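Local atomic coordinates of Ice-binding protein 1 (Shewanella frigidimarina, PDB entry 6BG8), a protein that adsorbs the bacterium onto ice and inhibits ice crystal growth, lowering the freezing point of an aqueous solution below its melting point. Residues L8-R13 with V79-M84; Y75-P78 with S83-A86. All coordinates share one frame; numbering follows the deposited sequence.

Interaction 1: L8-R13 with V79-M84; sequences LGEVAR and VPYASM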
ATOM      1  N   LEU A   8       1.221  -8.110  -9.150  1.00  7.25           N
ATOM      2  CA  LEU A   8       0.301  -6.989  -8.982  1.00  4.93           C
ATOM      3  C   LEU A   8      -0.470  -6.650 -10.248  1.00  7.10           C
ATOM      4  O   LEU A   8      -1.512  -5.997 -10.163  1.00  7.50           O
ATOM      5  CB  LEU A   8       1.050  -5.732  -8.501  1.00  8.48           C
ATOM      6  CG  LEU A   8       1.035  -5.524  -6.983  1.00 11.65           C
ATOM      7  CD1 LEU A   8       1.539  -6.766  -6.264  1.00 12.75           C
ATOM      8  CD2 LEU A   8       1.850  -4.283  -6.579  1.00  9.71           C
ATOM      9  N   GLY A   9       0.006  -7.073 -11.411  1.00  9.02           N
ATOM     10  CA  GLY A   9      -0.738  -6.791 -12.623  1.00  9.10           C
ATOM     11  C   GLY A   9      -0.893  -5.298 -12.807  1.00  5.43           C
ATOM     12  O   GLY A   9       0.057  -4.522 -12.637  1.00  8.23           O
ATOM     13  N   GLU A  10      -2.122  -4.884 -13.118  1.00  7.77           N
ATOM     14  CA  GLU A  10      -2.375  -3.482 -13.426  1.00  8.17           C
ATOM     15  C   GLU A  10      -2.184  -2.582 -12.213  1.00  7.14           C
ATOM     16  O   GLU A  10      -1.896  -1.390 -12.370  1.00  8.06           O
ATOM     17  CB  GLU A  10      -3.792  -3.316 -13.973  1.00 11.54           C
ATOM     18  CG  GLU A  10      -4.063  -1.929 -14.550  1.00  7.69           C
ATOM     19  CD  GLU A  10      -3.247  -1.675 -15.797  1.00 11.78           C
ATOM     20  OE1 GLU A  10      -3.097  -2.607 -16.611  1.00 10.23           O
ATOM     21  OE2 GLU A  10      -2.749  -0.548 -15.964  1.00 10.68           O
ATOM     22  N   VAL A  11      -2.354  -3.111 -10.996  1.00  6.27           N
ATOM     23  CA  VAL A  11      -2.342  -2.212  -9.842  1.00  6.83           C
ATOM     24  C   VAL A  11      -0.936  -1.845  -9.396  1.00 10.05           C
ATOM     25  O   VAL A  11      -0.791  -1.038  -8.468  1.00  8.30           O
ATOM     26  CB  VAL A  11      -3.158  -2.778  -8.659  1.00  7.68           C
ATOM     27  CG1 VAL A  11      -4.536  -3.255  -9.143  1.00 11.83           C
ATOM     28  CG2 VAL A  11      -2.405  -3.873  -7.918  1.00  8.41           C
ATOM     29  N   ALA A  12       0.106  -2.390 -10.039  1.00  8.43           N
ATOM     30  CA  ALA A  12       1.467  -1.914  -9.789  1.00 11.76           C
ATOM     31  C   ALA A  12       1.607  -0.418 -10.052  1.00  7.69           C
ATOM     32  O   ALA A  12       2.474   0.236  -9.466  1.00 10.70           O
ATOM     33  CB  ALA A  12       2.462  -2.683 -10.655  1.00 10.15           C
ATOM     34  N   ARG A  13       0.758   0.141 -10.919  1.00  9.02           N
ATOM     35  CA  ARG A  13       0.847   1.557 -11.260  1.00  8.36           C
ATOM     36  C   ARG A  13       0.400   2.470 -10.128  1.00  7.30           C
ATOM     37  O   ARG A  13       0.690   3.670 -10.167  1.00  8.65           O
ATOM     38  CB  ARG A  13      -0.018   1.860 -12.484  1.00  7.46           C
ATOM     39  CG  ARG A  13      -1.501   1.683 -12.208  1.00  8.07           C
ATOM     40  CD  ARG A  13      -2.306   1.723 -13.492  1.00 10.02           C
ATOM     41  NE  ARG A  13      -2.166   3.037 -14.104  1.00  8.04           N
ATOM     42  CZ  ARG A  13      -2.116   3.269 -15.409  1.00 11.91           C
ATOM     43  NH1 ARG A  13      -2.214   2.270 -16.274  1.00  9.99           N
ATOM     44  NH2 ARG A  13      -1.965   4.514 -15.843  1.00 10.47           N
ATOM     45  N   VAL A  79      -3.848   3.442 -21.488  1.00 13.72           N
ATOM     46  CA  VAL A  79      -3.526   2.447 -22.512  1.00 13.01           C
ATOM     47  C   VAL A  79      -3.341   1.089 -21.839  1.00 15.02           C
ATOM     48  O   VAL A  79      -2.818   1.034 -20.711  1.00 15.29           O
ATOM     49  CB  VAL A  79      -2.262   2.891 -23.255  1.00 20.42           C
ATOM     50  CG1 VAL A  79      -1.534   1.750 -23.842  1.00 20.56           C
ATOM     51  CG2 VAL A  79      -2.612   3.914 -24.317  1.00 19.83           C
ATOM     52  N   PRO A  80      -3.772  -0.029 -22.449  1.00 14.99           N
ATOM     53  CA  PRO A  80      -4.434  -0.207 -23.747  1.00 13.35           C
ATOM     54  C   PRO A  80      -5.953  -0.347 -23.648  1.00 14.01           C
ATOM     55  O   PRO A  80      -6.590  -0.905 -24.549  1.00 16.50           O
ATOM     56  CB  PRO A  80      -3.818  -1.509 -24.246  1.00 14.07           C
ATOM     57  CG  PRO A  80      -3.722  -2.327 -22.976  1.00 16.52           C
ATOM     58  CD  PRO A  80      -3.474  -1.336 -21.833  1.00 13.78           C
ATOM     59  N   TYR A  81      -6.536   0.154 -22.566  1.00 12.28           N
ATOM     60  CA  TYR A  81      -7.935  -0.136 -22.282  1.00 10.06           C
ATOM     61  C   TYR A  81      -8.878   0.640 -23.196  1.00 16.29           C
ATOM     62  O   TYR A  81      -8.619   1.790 -23.563  1.00 13.17           O
ATOM     63  CB  TYR A  81      -8.241   0.158 -20.815  1.00 10.52           C
ATOM     64  CG  TYR A  81      -7.498  -0.802 -19.933  1.00  9.40           C
ATOM     65  CD1 TYR A  81      -7.992  -2.083 -19.696  1.00  8.79           C
ATOM     66  CD2 TYR A  81      -6.278  -0.458 -19.373  1.00 11.00           C
ATOM     67  CE1 TYR A  81      -7.302  -2.977 -18.910  1.00 11.07           C
ATOM     68  CE2 TYR A  81      -5.580  -1.349 -18.594  1.00 12.73           C
ATOM     69  CZ  TYR A  81      -6.093  -2.605 -18.363  1.00  9.06           C
ATOM     70  OH  TYR A  81      -5.384  -3.487 -17.583  1.00 10.98           O
ATOM     71  N   ALA A  82      -9.986  -0.007 -23.551  1.00 12.39           N
ATOM     72  CA  ALA A  82     -10.977   0.572 -24.446  1.00 10.71           C
ATOM     73  C   ALA A  82     -11.843   1.616 -23.766  1.00 15.36           C
ATOM     74  O   ALA A  82     -12.423   2.466 -24.450  1.00 14.20           O
ATOM     75  CB  ALA A  82     -11.866  -0.535 -25.016  1.00 14.59           C
ATOM     76  N   SER A  83     -11.945   1.567 -22.443  1.00  8.97           N
ATOM     77  CA  SER A  83     -12.814   2.457 -21.691  1.00 10.41           C
ATOM     78  C   SER A  83     -12.269   2.559 -20.280  1.00 12.50           C
ATOM     79  O   SER A  83     -11.483   1.715 -19.834  1.00 10.61           O
ATOM     80  CB  SER A  83     -14.252   1.942 -21.658  1.00  9.36           C
ATOM     81  OG  SER A  83     -14.295   0.710 -20.949  1.00 10.52           O
ATOM     82  N   MET A  84     -12.689   3.613 -19.582  1.00  8.74           N
ATOM     83  CA  MET A  84     -12.294   3.744 -18.188  1.00  7.68           C
ATOM     84  C   MET A  84     -12.877   2.614 -17.351  1.00  8.65           C
ATOM     85  O   MET A  84     -12.224   2.116 -16.431  1.00  9.07           O
ATOM     86  CB  MET A  84     -12.722   5.106 -17.649  1.00 10.98           C
ATOM     87  CG  MET A  84     -12.099   5.439 -16.316  1.00  9.48           C
ATOM     88  SD  MET A  84     -10.322   5.733 -16.448  1.00  9.49           S
ATOM     89  CE  MET A  84     -10.277   7.398 -17.128  1.00  7.88           C
TER
HETATM   90  O   HOH W   1      -1.623  -0.652 -18.613  1.00 22.30           O
HETATM   91  O   HOH W   2      -1.331   2.628 -18.997  1.00 15.87           O

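Interaction 2: Y75-P78 with S83-A86; sequences YVVP and SMVA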
ATOM      1  N   TYR A  75     -11.208  13.357 -19.347  1.00  8.44           N
ATOM      2  CA  TYR A  75     -10.240  12.430 -18.774  1.00  9.90           C
ATOM      3  C   TYR A  75      -9.663  11.507 -19.857  1.00  9.14           C
ATOM      4  O   TYR A  75     -10.184  11.409 -20.972  1.00 10.12           O
ATOM      5  CB  TYR A  75     -10.896  11.633 -17.639  1.00  9.44           C
ATOM      6  CG  TYR A  75     -11.282  12.518 -16.470  1.00 10.82           C
ATOM      7  CD1 TYR A  75     -12.535  13.120 -16.402  1.00  8.99           C
ATOM      8  CD2 TYR A  75     -10.376  12.783 -15.451  1.00  9.61           C
ATOM      9  CE1 TYR A  75     -12.873  13.951 -15.341  1.00  7.39           C
ATOM     10  CE2 TYR A  75     -10.713  13.614 -14.389  1.00  9.23           C
ATOM     11  CZ  TYR A  75     -11.962  14.188 -14.341  1.00 10.09           C
ATOM     12  OH  TYR A  75     -12.302  15.013 -13.292  1.00 10.81           O
ATOM     13  N   VAL A  76      -8.554  10.843 -19.518  1.00  8.11           N
ATOM     14  CA  VAL A  76      -7.787  10.036 -20.463  1.00  8.68           C
ATOM     15  C   VAL A  76      -7.763   8.594 -19.977  1.00 11.21           C
ATOM     16  O   VAL A  76      -7.222   8.303 -18.901  1.00  9.09           O
ATOM     17  CB  VAL A  76      -6.354  10.564 -20.632  1.00 11.58           C
ATOM     18  CG1 VAL A  76      -5.561   9.654 -21.564  1.00 12.04           C
ATOM     19  CG2 VAL A  76      -6.375  11.998 -21.154  1.00  9.75           C
ATOM     20  N   VAL A  77      -8.285   7.694 -20.796  1.00  7.71           N
ATOM     21  CA  VAL A  77      -8.297   6.264 -20.455  1.00  6.56           C
ATOM     22  C   VAL A  77      -6.882   5.705 -20.563  1.00  8.13           C
ATOM     23  O   VAL A  77      -6.225   5.881 -21.605  1.00 12.55           O
ATOM     24  CB  VAL A  77      -9.243   5.505 -21.379  1.00 10.67           C
ATOM     25  CG1 VAL A  77      -9.192   4.007 -21.067  1.00 12.96           C
ATOM     26  CG2 VAL A  77     -10.662   6.057 -21.258  1.00 11.42           C
ATOM     27  N   PRO A  78      -6.377   5.025 -19.539  1.00  8.53           N
ATOM     28  CA  PRO A  78      -5.041   4.423 -19.653  1.00 10.29           C
ATOM     29  C   PRO A  78      -4.964   3.401 -20.781  1.00 10.79           C
ATOM     30  O   PRO A  78      -5.875   2.602 -21.000  1.00  8.82           O
ATOM     31  CB  PRO A  78      -4.828   3.766 -18.286  1.00  9.43           C
ATOM     32  CG  PRO A  78      -5.731   4.553 -17.349  1.00  7.89           C
ATOM     33  CD  PRO A  78      -6.936   4.899 -18.181  1.00 11.20           C
ATOM     34  N   SER A  83     -11.945   1.567 -22.443  1.00  8.97           N
ATOM     35  CA  SER A  83     -12.814   2.457 -21.691  1.00 10.41           C
ATOM     36  C   SER A  83     -12.269   2.559 -20.280  1.00 12.50           C
ATOM     37  O   SER A  83     -11.483   1.715 -19.834  1.00 10.61           O
ATOM     38  CB  SER A  83     -14.252   1.942 -21.658  1.00  9.36           C
ATOM     39  OG  SER A  83     -14.295   0.710 -20.949  1.00 10.52           O
ATOM     40  N   MET A  84     -12.689   3.613 -19.582  1.00  8.74           N
ATOM     41  CA  MET A  84     -12.294   3.744 -18.188  1.00  7.68           C
ATOM     42  C   MET A  84     -12.877   2.614 -17.351  1.00  8.65           C
ATOM     43  O   MET A  84     -12.224   2.116 -16.431  1.00  9.07           O
ATOM     44  CB  MET A  84     -12.722   5.106 -17.649  1.00 10.98           C
ATOM     45  CG  MET A  84     -12.099   5.439 -16.316  1.00  9.48           C
ATOM     46  SD  MET A  84     -10.322   5.733 -16.448  1.00  9.49           S
ATOM     47  CE  MET A  84     -10.277   7.398 -17.128  1.00  7.88           C
ATOM     48  N   VAL A  85     -14.108   2.193 -17.659  1.00  6.78           N
ATOM     49  CA  VAL A  85     -14.711   1.060 -16.955  1.00  7.20           C
ATOM     50  C   VAL A  85     -13.838  -0.185 -17.088  1.00  5.69           C
ATOM     51  O   VAL A  85     -13.609  -0.908 -16.109  1.00  7.77           O
ATOM     52  CB  VAL A  85     -16.138   0.809 -17.480  1.00  7.00           C
ATOM     53  CG1 VAL A  85     -16.665  -0.530 -16.986  1.00 11.29           C
ATOM     54  CG2 VAL A  85     -17.061   1.937 -17.053  1.00 14.07           C
ATOM     55  N   ALA A  86     -13.329  -0.454 -18.292  1.00  7.78           N
ATOM     56  CA  ALA A  86     -12.492  -1.638 -18.474  1.00  6.71           C
ATOM     57  C   ALA A  86     -11.195  -1.522 -17.684  1.00  8.12           C
ATOM     58  O   ALA A  86     -10.696  -2.519 -17.148  1.00  6.05           O
ATOM     59  CB  ALA A  86     -12.196  -1.856 -19.955  1.00  6.06           C
TER

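Interaction 1: L8-R13 with V79-M84
The carboxylate of Glu10 is gripped from several directions at once, and its shortest bond comes from across the contact: Tyr81 OH donates to Glu10 OE1 at 2.6 Å. The acid lies at the edge of the phenol ring, with OE1 in the ring plane, yet the hydroxyl reaches that oxygen from above the carboxylate, 53° out of its plane. The two flat groups stand almost perpendicular, 84° apart. Glu10 arrives there by sending CG anti to its backbone N (chi1 -170°) and then bending at chi2, while the tyrosine approaches from the opposite direction.

The second oxygen serves the arginine. Arg13 NH1 meets Glu10 OE2 at 2.9 Å in a salt bridge within the 3-10 segment 10-13; the bond runs nearly along the C-O axis of the acceptor and stays in the guanidinium plane, which, with the tyrosine bond on OE1, should limit rotation of the carboxylate. With a cation and a hydroxyl both at hand, Glu10 is probably kept ionised. Arg13 NE has a salt bridge of its own to Asp34, tying the arginine to a strand of the solenoid.

Water carries the contact on to the neighbouring backbone. One molecule sits 2.9 Å from both Glu10 OE2 and Val79 O, bridging them, and another accepts from Arg13 NH1 and donates to Val79 O at 2.8 Å. The carbonyl of the cis Val79-Pro80 peptide is thus approached by two waters.

Direct touching is confined to Glu10 and Tyr81, which makes this a small polar contact at the surface. It joins the loop ahead of strand 14-18 to the loop that leads into helix 84-103, the long helix packed alongside the beta-solenoid in the DUF3494 ice-binding fold.

Interaction 2: Y75-P78 with S83-A86
Val77 straddles the start of the helix with its two methyl groups: CG1 lies 3.5 Å from Ser83 O, and CG2 lies 3.6 Å from Met84 N. Both branches thus rest on the backbone around the Ser83-Met84 peptide, and the CG2 methyl also packs on the beta carbon of Met84. These contacts are apolar or van der Waals in kind.

Beside the valine, the Met84 side chain adds a second set of contacts. A chi1 of -168° sets CG beside the carbonyl carbon, and bends at chi2 and chi3 fold the thioether back toward 75-78. There Met84 SD meets Pro78 CD at 3.9 Å, the two side chains crossing at about a right angle, and the terminal methyl CE settles 3.6 Å from Val76 O. The same methyl is 4.3 Å from Tyr75 CB; the ring of Tyr75 leads away toward Arg42 and Ala54.

Further out, Tyr66 of strand 65-66 touches both Pro78 and Met84. The helix start itself is fixed by Ser83, whose OG accepts from Ala86 N at 3.1 Å with an N-H...O angle of 157°, and its CB points away from 75-78.

The result is an N-capped first turn of helix 84-103, packed by Met84 against the loop that precedes it in the ice-binding domain.

In the fold
Both interactions concern the approach to helix 84-103, and their centres lie about 9 Å apart; they show how chemistry follows depth. Interaction 1 sits at the surface and relies on charge, a phenol hydroxyl and water to bring together chain regions far apart in sequence. Interaction 2, partly buried, joins segments only four residues apart by apolar packing with buried Pro78 and Met84. They share Ser83 and Met84, and they touch where Arg13 NH1 packs 3.6 Å from Pro78 CB. Together they tie residues 75-83 to the region before strand 14-18 and to the start of the helix, away from the ice-binding motif inferred by similarity.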